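Local coordinates for protein transcriptional activator, putative (PDB 1RTW) that is of unknown function but is a putative transcriptional activator of the all-helical TENA/THI-4/PQQC family, present as an assembly of four chains, at residues P19-F22 / L23-A27; V41-Y44 / Y45-K48; F182-E185 / R186-V190. All coordinates share one frame; numbering follows the deposited sequence.

Contact 1 of 3, residues P19-F22 / L23-A27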
loop_
_atom_site.group_PDB
_atom_site.type_symbol
_atom_site.label_atom_id
_atom_site.label_comp_id
_atom_site.label_asym_id
_atom_site.label_seq_id
_atom_site.Cartn_x
_atom_site.Cartn_y
_atom_site.Cartn_z
ATOM N N PRO B 19 30.938 20.189 4.383
ATOM C CA PRO B 19 31.041 19.149 3.359
ATOM C C PRO B 19 31.451 17.769 3.882
ATOM O O PRO B 19 31.994 17.624 4.979
ATOM C CB PRO B 19 32.148 19.690 2.488
ATOM C CG PRO B 19 33.137 20.150 3.558
ATOM C CD PRO B 19 32.253 20.827 4.599
ATOM N N HIS B 20 31.182 16.754 3.075
ATOM C CA HIS B 20 31.578 15.392 3.407
ATOM C C HIS B 20 32.824 15.163 2.570
ATOM O O HIS B 20 33.034 15.861 1.577
ATOM C CB HIS B 20 30.498 14.386 3.001
ATOM C CG HIS B 20 30.902 12.956 3.189
ATOM N ND1 HIS B 20 31.599 12.246 2.236
ATOM C CD2 HIS B 20 30.709 12.102 4.225
ATOM C CE1 HIS B 20 31.819 11.019 2.674
ATOM N NE2 HIS B 20 31.288 10.906 3.880
ATOM N N LYS B 21 33.638 14.189 2.972
ATOM C CA LYS B 21 34.870 13.841 2.269
ATOM C C LYS B 21 34.663 13.830 0.756
ATOM O O LYS B 21 35.431 14.444 0.008
ATOM C CB LYS B 21 35.360 12.464 2.740
ATOM C CG LYS B 21 36.661 11.986 2.124
ATOM C CD LYS B 21 36.971 10.553 2.566
ATOM C CE LYS B 21 38.237 10.027 1.909
ATOM N NZ LYS B 21 38.484 8.590 2.253
ATOM N N PHE B 22 33.578 13.192 0.328
ATOM C CA PHE B 22 33.248 13.081 -1.087
ATOM C C PHE B 22 33.092 14.435 -1.773
ATOM O O PHE B 22 33.514 14.602 -2.919
ATOM C CB PHE B 22 31.973 12.251 -1.266
ATOM C CG PHE B 22 31.646 11.931 -2.699
ATOM C CD1 PHE B 22 30.807 12.758 -3.438
ATOM C CD2 PHE B 22 32.150 10.777 -3.296
ATOM C CE1 PHE B 22 30.474 12.440 -4.749
ATOM C CE2 PHE B 22 31.823 10.446 -4.611
ATOM C CZ PHE B 22 30.981 11.281 -5.340
ATOM N N LEU B 23 32.486 15.392 -1.075
ATOM C CA LEU B 23 32.268 16.728 -1.621
ATOM C C LEU B 23 33.555 17.538 -1.726
ATOM O O LEU B 23 33.711 18.335 -2.648
ATOM C CB LEU B 23 31.218 17.482 -0.801
ATOM C CG LEU B 23 29.859 16.778 -0.635
ATOM C CD1 LEU B 23 28.904 17.666 0.129
ATOM C CD2 LEU B 23 29.257 16.413 -1.982
ATOM N N ILE B 24 34.472 17.335 -0.782
ATOM C CA ILE B 24 35.754 18.034 -0.791
ATOM C C ILE B 24 36.546 17.590 -2.012
ATOM O O ILE B 24 37.184 18.403 -2.685
ATOM C CB ILE B 24 36.603 17.689 0.450
ATOM C CG1 ILE B 24 35.924 18.194 1.720
ATOM C CG2 ILE B 24 38.003 18.281 0.316
ATOM C CD1 ILE B 24 36.614 17.731 2.993
ATOM N N GLU B 25 36.484 16.297 -2.300
ATOM C CA GLU B 25 37.216 15.746 -3.422
ATOM C C GLU B 25 36.617 16.155 -4.752
ATOM O O GLU B 25 37.344 16.355 -5.722
ATOM C CB GLU B 25 37.333 14.232 -3.287
ATOM C CG GLU B 25 38.088 13.827 -2.030
ATOM C CD GLU B 25 38.345 12.340 -1.924
ATOM O OE1 GLU B 25 37.873 11.561 -2.776
ATOM O OE2 GLU B 25 39.037 11.956 -0.966
HETATM N N MSE B 26 35.295 16.292 -4.793
HETATM C CA MSE B 26 34.617 16.735 -6.006
HETATM C C MSE B 26 35.053 18.179 -6.282
HETATM O O MSE B 26 35.383 18.534 -7.417
HETATM C CB MSE B 26 33.097 16.705 -5.816
HETATM C CG MSE B 26 32.458 15.327 -5.842
HETATM SE SE MSE B 26 32.267 14.570 -7.614
HETATM C CE MSE B 26 31.699 16.137 -8.557
ATOM N N ALA B 27 35.091 18.978 -5.215
ATOM C CA ALA B 27 35.458 20.394 -5.275
ATOM C C ALA B 27 36.918 20.662 -5.620
ATOM O O ALA B 27 37.221 21.637 -6.305
ATOM C CB ALA B 27 35.092 21.096 -3.968
#
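The backbone bonds between Pro19-Phe22 and Leu23-Ala27 are those of a first helical turn. Ile24 N donates to His20 O at 3.1 Å, and Leu23 N reaches the same oxygen by a weak, strongly bent bond. Glu25 N to Lys21 O and Met26 N to Phe22 O continue the series.

The turn opens helix 21-28, and His20 is its N-cap. The imidazole ND1 accepts from Phe22 N at 2.9 Å in an almost straight bond (170°), the donor standing 25° out of the ring plane, so an amide of the first turn is satisfied by a side chain. The other ring nitrogen, NE2, is hydrogen-bonded to Asp203; held at both nitrogens, the ring has its rotation fixed, and an acceptor on NE2 is consistent with a proton there.

Among the apolar contacts, Phe22 and Met26, a selenomethionine, run side by side in the same direction. CG of Phe22 lies anti to its backbone N (chi1 -173°), which leans the ring in the direction of the next turn, so that CE1 meets Met26 CG at 3.7 Å. The Met26 chain bends at chi2 and chi3 and brings SE to 4.8 Å from the centre of the Phe22 ring, an oblique Met-aromatic contact. Trp39 and Trp202 also meet this ring. Ahead of the cap, Pro19, which follows a cis peptide bond, puts CG against Ile24 CG1 at 3.9 Å.

The charged pair is loose. The extended Lys21 passes Glu25 with CE 3.6 Å from OE2, whereas Lys21 NZ and Glu25 OE2 stay 4.7 Å apart. Lys21 makes a cation-pi contact with Tyr206, whose hydroxyl is weakly hydrogen-bonded to Glu25 OE1.

Contact 2 of 3, residues V41-Y44 / Y45-K48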
loop_
_atom_site.group_PDB
_atom_site.type_symbol
_atom_site.label_atom_id
_atom_site.label_comp_id
_atom_site.label_asym_id
_atom_site.label_seq_id
_atom_site.Cartn_x
_atom_site.Cartn_y
_atom_site.Cartn_z
ATOM N N VAL B 41 26.669 4.300 -9.538
ATOM C CA VAL B 41 25.879 3.066 -9.569
ATOM C C VAL B 41 24.844 3.033 -8.442
ATOM O O VAL B 41 23.693 2.664 -8.651
ATOM C CB VAL B 41 26.802 1.825 -9.439
ATOM C CG1 VAL B 41 25.998 0.564 -9.287
ATOM C CG2 VAL B 41 27.720 1.710 -10.668
ATOM N N ASN B 42 25.253 3.454 -7.254
ATOM C CA ASN B 42 24.356 3.446 -6.113
ATOM C C ASN B 42 23.347 4.581 -6.087
ATOM O O ASN B 42 22.204 4.392 -5.672
ATOM C CB ASN B 42 25.150 3.387 -4.815
ATOM C CG ASN B 42 25.755 2.031 -4.583
ATOM O OD1 ASN B 42 25.147 1.162 -3.956
ATOM N ND2 ASN B 42 26.956 1.830 -5.098
ATOM N N ASP B 43 23.745 5.763 -6.526
ATOM C CA ASP B 43 22.787 6.853 -6.522
ATOM C C ASP B 43 21.747 6.663 -7.622
ATOM O O ASP B 43 20.604 7.078 -7.482
ATOM C CB ASP B 43 23.476 8.205 -6.652
ATOM C CG ASP B 43 22.687 9.307 -5.981
ATOM O OD1 ASP B 43 22.465 9.218 -4.754
ATOM O OD2 ASP B 43 22.276 10.254 -6.677
ATOM N N TYR B 44 22.143 6.007 -8.708
ATOM C CA TYR B 44 21.236 5.740 -9.818
ATOM C C TYR B 44 20.107 4.849 -9.307
ATOM O O TYR B 44 18.940 5.036 -9.661
ATOM C CB TYR B 44 21.989 5.046 -10.950
ATOM C CG TYR B 44 21.126 4.683 -12.125
ATOM C CD1 TYR B 44 20.539 5.669 -12.910
ATOM C CD2 TYR B 44 20.930 3.352 -12.477
ATOM C CE1 TYR B 44 19.784 5.341 -14.028
ATOM C CE2 TYR B 44 20.175 3.007 -13.593
ATOM C CZ TYR B 44 19.609 4.009 -14.363
ATOM O OH TYR B 44 18.884 3.670 -15.474
ATOM N N TYR B 45 20.475 3.883 -8.467
ATOM C CA TYR B 45 19.521 2.974 -7.858
ATOM C C TYR B 45 18.624 3.774 -6.911
ATOM O O TYR B 45 17.411 3.572 -6.871
ATOM C CB TYR B 45 20.257 1.905 -7.059
ATOM C CG TYR B 45 19.353 0.999 -6.265
ATOM C CD1 TYR B 45 19.222 1.143 -4.880
ATOM C CD2 TYR B 45 18.669 -0.031 -6.888
ATOM C CE1 TYR B 45 18.426 0.264 -4.136
ATOM C CE2 TYR B 45 17.872 -0.915 -6.159
ATOM C CZ TYR B 45 17.754 -0.763 -4.788
ATOM O OH TYR B 45 16.954 -1.648 -4.098
ATOM N N PHE B 46 19.219 4.703 -6.175
ATOM C CA PHE B 46 18.446 5.516 -5.250
ATOM C C PHE B 46 17.436 6.397 -5.989
ATOM O O PHE B 46 16.291 6.494 -5.584
ATOM C CB PHE B 46 19.368 6.394 -4.385
ATOM C CG PHE B 46 18.624 7.265 -3.404
ATOM C CD1 PHE B 46 18.154 6.738 -2.201
ATOM C CD2 PHE B 46 18.307 8.581 -3.721
ATOM C CE1 PHE B 46 17.369 7.510 -1.337
ATOM C CE2 PHE B 46 17.516 9.366 -2.857
ATOM C CZ PHE B 46 17.047 8.826 -1.668
ATOM N N VAL B 47 17.869 7.026 -7.078
ATOM C CA VAL B 47 16.997 7.921 -7.845
ATOM C C VAL B 47 15.769 7.193 -8.377
ATOM O O VAL B 47 14.649 7.699 -8.276
ATOM C CB VAL B 47 17.775 8.599 -8.999
ATOM C CG1 VAL B 47 16.824 9.339 -9.921
ATOM C CG2 VAL B 47 18.831 9.560 -8.432
ATOM N N LYS B 48 15.984 5.998 -8.922
ATOM C CA LYS B 48 14.892 5.193 -9.456
ATOM C C LYS B 48 13.840 4.950 -8.380
ATOM O O LYS B 48 12.643 5.112 -8.615
ATOM C CB LYS B 48 15.401 3.835 -9.973
ATOM C CG LYS B 48 16.067 3.880 -11.346
ATOM C CD LYS B 48 16.413 2.492 -11.877
ATOM C CE LYS B 48 17.474 1.810 -11.020
ATOM N NZ LYS B 48 17.872 0.483 -11.570
HETATM O O HOH W 1 17.621 0.873 -14.875
#
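Across Val41-Tyr44 and Tyr45-Lys48 the backbone keeps the i to i+4 pattern of an alpha helix, with a weak bond from Tyr45 N to Val41 O at 3.4 Å followed by firmer ones, of which Val47 N to Asp43 O is the shortest at 2.8 Å.

Tyr44 and Lys48 carry the main side-chain contact. The lysine chain turns at chi3 (-65°), and this bend lays its end across the tyrosine: CE lies 3.9 Å from Tyr44 CE2 in an oblique approach, and NZ is 4.0 Å from that same ring carbon. A water bridges the two polar ends, donating to Tyr44 OH at 3.1 Å and accepting a weak bond from Lys48 NZ. Both groups have stronger partners, since Tyr44 OH is hydrogen-bonded to Glu84 and Lys48 NZ forms a salt bridge with Asp63 of the second subunit. Through Lys48, helix 33-60 of the TENA/THI-4/PQQC bundle thus meets a neighbouring copy in the four-chain assembly.

On another side of the helix, Asp43 and Val47 meet, with OD2 of Asp43 3.9 Å from Val47 CG2. That methyl, beside the backbone N of Val47, comes closer still to the previous turn, 3.2 Å from Asp43 O. A bound phosphate ion lies near the Val47 side chain, while Phe46, with CG anti to its backbone N (chi1 180°), packs its ring on Tyr105 and Val106.

Contact 3 of 3, residues F182-E185 / R186-V190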
loop_
_atom_site.group_PDB
_atom_site.type_symbol
_atom_site.label_atom_id
_atom_site.label_comp_id
_atom_site.label_asym_id
_atom_site.label_seq_id
_atom_site.Cartn_x
_atom_site.Cartn_y
_atom_site.Cartn_z
ATOM N N PHE B 182 1.922 15.944 18.046
ATOM C CA PHE B 182 2.176 14.500 18.051
ATOM C C PHE B 182 2.611 14.062 16.654
ATOM O O PHE B 182 3.640 13.401 16.478
ATOM C CB PHE B 182 0.921 13.704 18.433
ATOM C CG PHE B 182 1.032 12.218 18.147
ATOM C CD1 PHE B 182 1.915 11.419 18.870
ATOM C CD2 PHE B 182 0.277 11.628 17.137
ATOM C CE1 PHE B 182 2.046 10.052 18.593
ATOM C CE2 PHE B 182 0.401 10.262 16.853
ATOM C CZ PHE B 182 1.288 9.474 17.584
ATOM N N GLU B 183 1.809 14.450 15.668
ATOM C CA GLU B 183 2.057 14.104 14.282
ATOM C C GLU B 183 3.265 14.852 13.736
ATOM O O GLU B 183 3.969 14.348 12.860
ATOM C CB GLU B 183 0.802 14.363 13.448
ATOM C CG GLU B 183 0.681 13.494 12.198
ATOM C CD GLU B 183 0.756 11.993 12.488
ATOM O OE1 GLU B 183 1.732 11.345 12.046
ATOM O OE2 GLU B 183 -0.165 11.454 13.138
ATOM N N LYS B 184 3.521 16.045 14.266
ATOM C CA LYS B 184 4.680 16.813 13.837
ATOM C C LYS B 184 5.936 16.102 14.316
ATOM O O LYS B 184 6.920 16.023 13.583
ATOM C CB LYS B 184 4.653 18.241 14.387
ATOM C CG LYS B 184 3.885 19.227 13.527
ATOM C CD LYS B 184 3.980 20.644 14.075
ATOM C CE LYS B 184 3.098 21.586 13.272
ATOM N NZ LYS B 184 3.222 23.021 13.660
ATOM N N GLU B 185 5.890 15.565 15.536
ATOM C CA GLU B 185 7.028 14.847 16.113
ATOM C C GLU B 185 7.378 13.606 15.303
ATOM O O GLU B 185 8.549 13.252 15.178
ATOM C CB GLU B 185 6.761 14.456 17.571
ATOM C CG GLU B 185 7.313 15.438 18.604
ATOM C CD GLU B 185 8.838 15.559 18.583
ATOM O OE1 GLU B 185 9.541 14.537 18.411
ATOM O OE2 GLU B 185 9.336 16.689 18.763
ATOM N N ARG B 186 6.354 12.938 14.780
ATOM C CA ARG B 186 6.548 11.745 13.960
ATOM C C ARG B 186 7.376 12.158 12.744
ATOM O O ARG B 186 8.360 11.506 12.402
ATOM C CB ARG B 186 5.197 11.184 13.504
ATOM C CG ARG B 186 4.398 10.463 14.582
ATOM C CD ARG B 186 4.517 8.952 14.438
ATOM N NE ARG B 186 3.697 8.246 15.420
ATOM C CZ ARG B 186 3.493 6.931 15.430
ATOM N NH1 ARG B 186 4.046 6.155 14.506
ATOM N NH2 ARG B 186 2.733 6.388 16.374
ATOM N N ALA B 187 6.988 13.274 12.134
ATOM C CA ALA B 187 7.689 13.805 10.977
ATOM C C ALA B 187 9.086 14.252 11.374
ATOM O O ALA B 187 10.032 14.045 10.623
ATOM C CB ALA B 187 6.914 14.964 10.374
ATOM N N ARG B 188 9.217 14.882 12.542
ATOM C CA ARG B 188 10.532 15.325 13.005
ATOM C C ARG B 188 11.477 14.128 13.052
ATOM O O ARG B 188 12.634 14.222 12.631
ATOM C CB ARG B 188 10.452 15.982 14.391
ATOM C CG ARG B 188 9.690 17.300 14.423
ATOM C CD ARG B 188 9.715 17.933 15.817
ATOM N NE ARG B 188 8.626 18.890 16.027
ATOM C CZ ARG B 188 8.658 20.173 15.669
ATOM N NH1 ARG B 188 9.735 20.677 15.082
ATOM N NH2 ARG B 188 7.599 20.949 15.872
ATOM N N GLU B 189 10.962 13.000 13.539
ATOM C CA GLU B 189 11.742 11.773 13.636
ATOM C C GLU B 189 12.158 11.262 12.259
ATOM O O GLU B 189 13.290 10.823 12.073
ATOM C CB GLU B 189 10.960 10.679 14.375
ATOM C CG GLU B 189 11.012 10.784 15.899
ATOM C CD GLU B 189 12.437 10.740 16.453
ATOM O OE1 GLU B 189 13.282 9.993 15.908
ATOM O OE2 GLU B 189 12.713 11.464 17.434
ATOM N N VAL B 190 11.236 11.300 11.303
ATOM C CA VAL B 190 11.542 10.849 9.957
ATOM C C VAL B 190 12.620 11.735 9.338
ATOM O O VAL B 190 13.556 11.225 8.717
ATOM C CB VAL B 190 10.270 10.773 9.072
ATOM C CG1 VAL B 190 10.637 10.545 7.624
ATOM C CG2 VAL B 190 9.389 9.625 9.539
#
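Two successive turns near the start of helix 181-201, the last long helix of the chain, bring Phe182-Glu185 against Arg186-Val190. The alpha-helical backbone supplies four regular bonds, from Arg186 N to Phe182 O through Glu189 N to Glu185 O.

Phe182 and Arg186 point the same way, side by side. The guanidinium turns its edge to the CZ end of the ring: Phe182 CZ lies near its plane, 3.5 Å from Arg186 NE and 3.6 Å from Arg186 NH2, and the two planes stand 80° apart. This is not a stacked pair, although Arg186 CG does sit over one face of the ring. The arginine gets there by a bend at chi2 (-102°), but it is poorly ordered, so the finer detail is uncertain. Lys178 of the third subunit makes a cation-pi contact with the same phenylalanine.

Glu185 and Arg188 form the salt bridge of the contact, a long one, with OE2 3.6 Å from Arg188 NE. The same oxygen comes nearer to the aliphatic part, 3.2 Å from Arg188 CD, and approaches the guanidinium obliquely, the carboxylate plane inclined by 31°. The stronger partner of Arg188 is Glu5, which forms a salt bridge with NH1. Glu183, bent at chi2, places OE1 3.8 Å from Arg186 CB, while its OE2 is hydrogen-bonded to His179 of the third subunit. Glu185 OE1 and Glu189 OE2 are 4.5 Å apart, a proximity of like charges probably eased by Arg188.

Inward, Ala187 packs on Thr123 and Val190 on Ala124, both of helix 118-142, while Lys184, Ala187 and Arg188 lie against Phe2 of the N-terminal helix 2-8.

Overall arrangement
From the N terminus the three contacts follow in series; none nests in or crosses another, and no long loop is closed. Contact 1 joins the N-cap and the residue before it to the first turns of helix 21-28, next to residues 202-206 near the modelled C-terminal end. Contact 2 joins adjoining turns of the following helix, 33-60, its centre about 19 Å from that of contact 1, and packs against helices 66-89 and 100-115. Contact 3 does the same much later, in helix 181-201, with its centre about 27 Å from that of contact 2 and on the opposite side of the chain's centre. Helix 118-142 touches all three, while contacts 2 and 3 reach different neighbouring subunits.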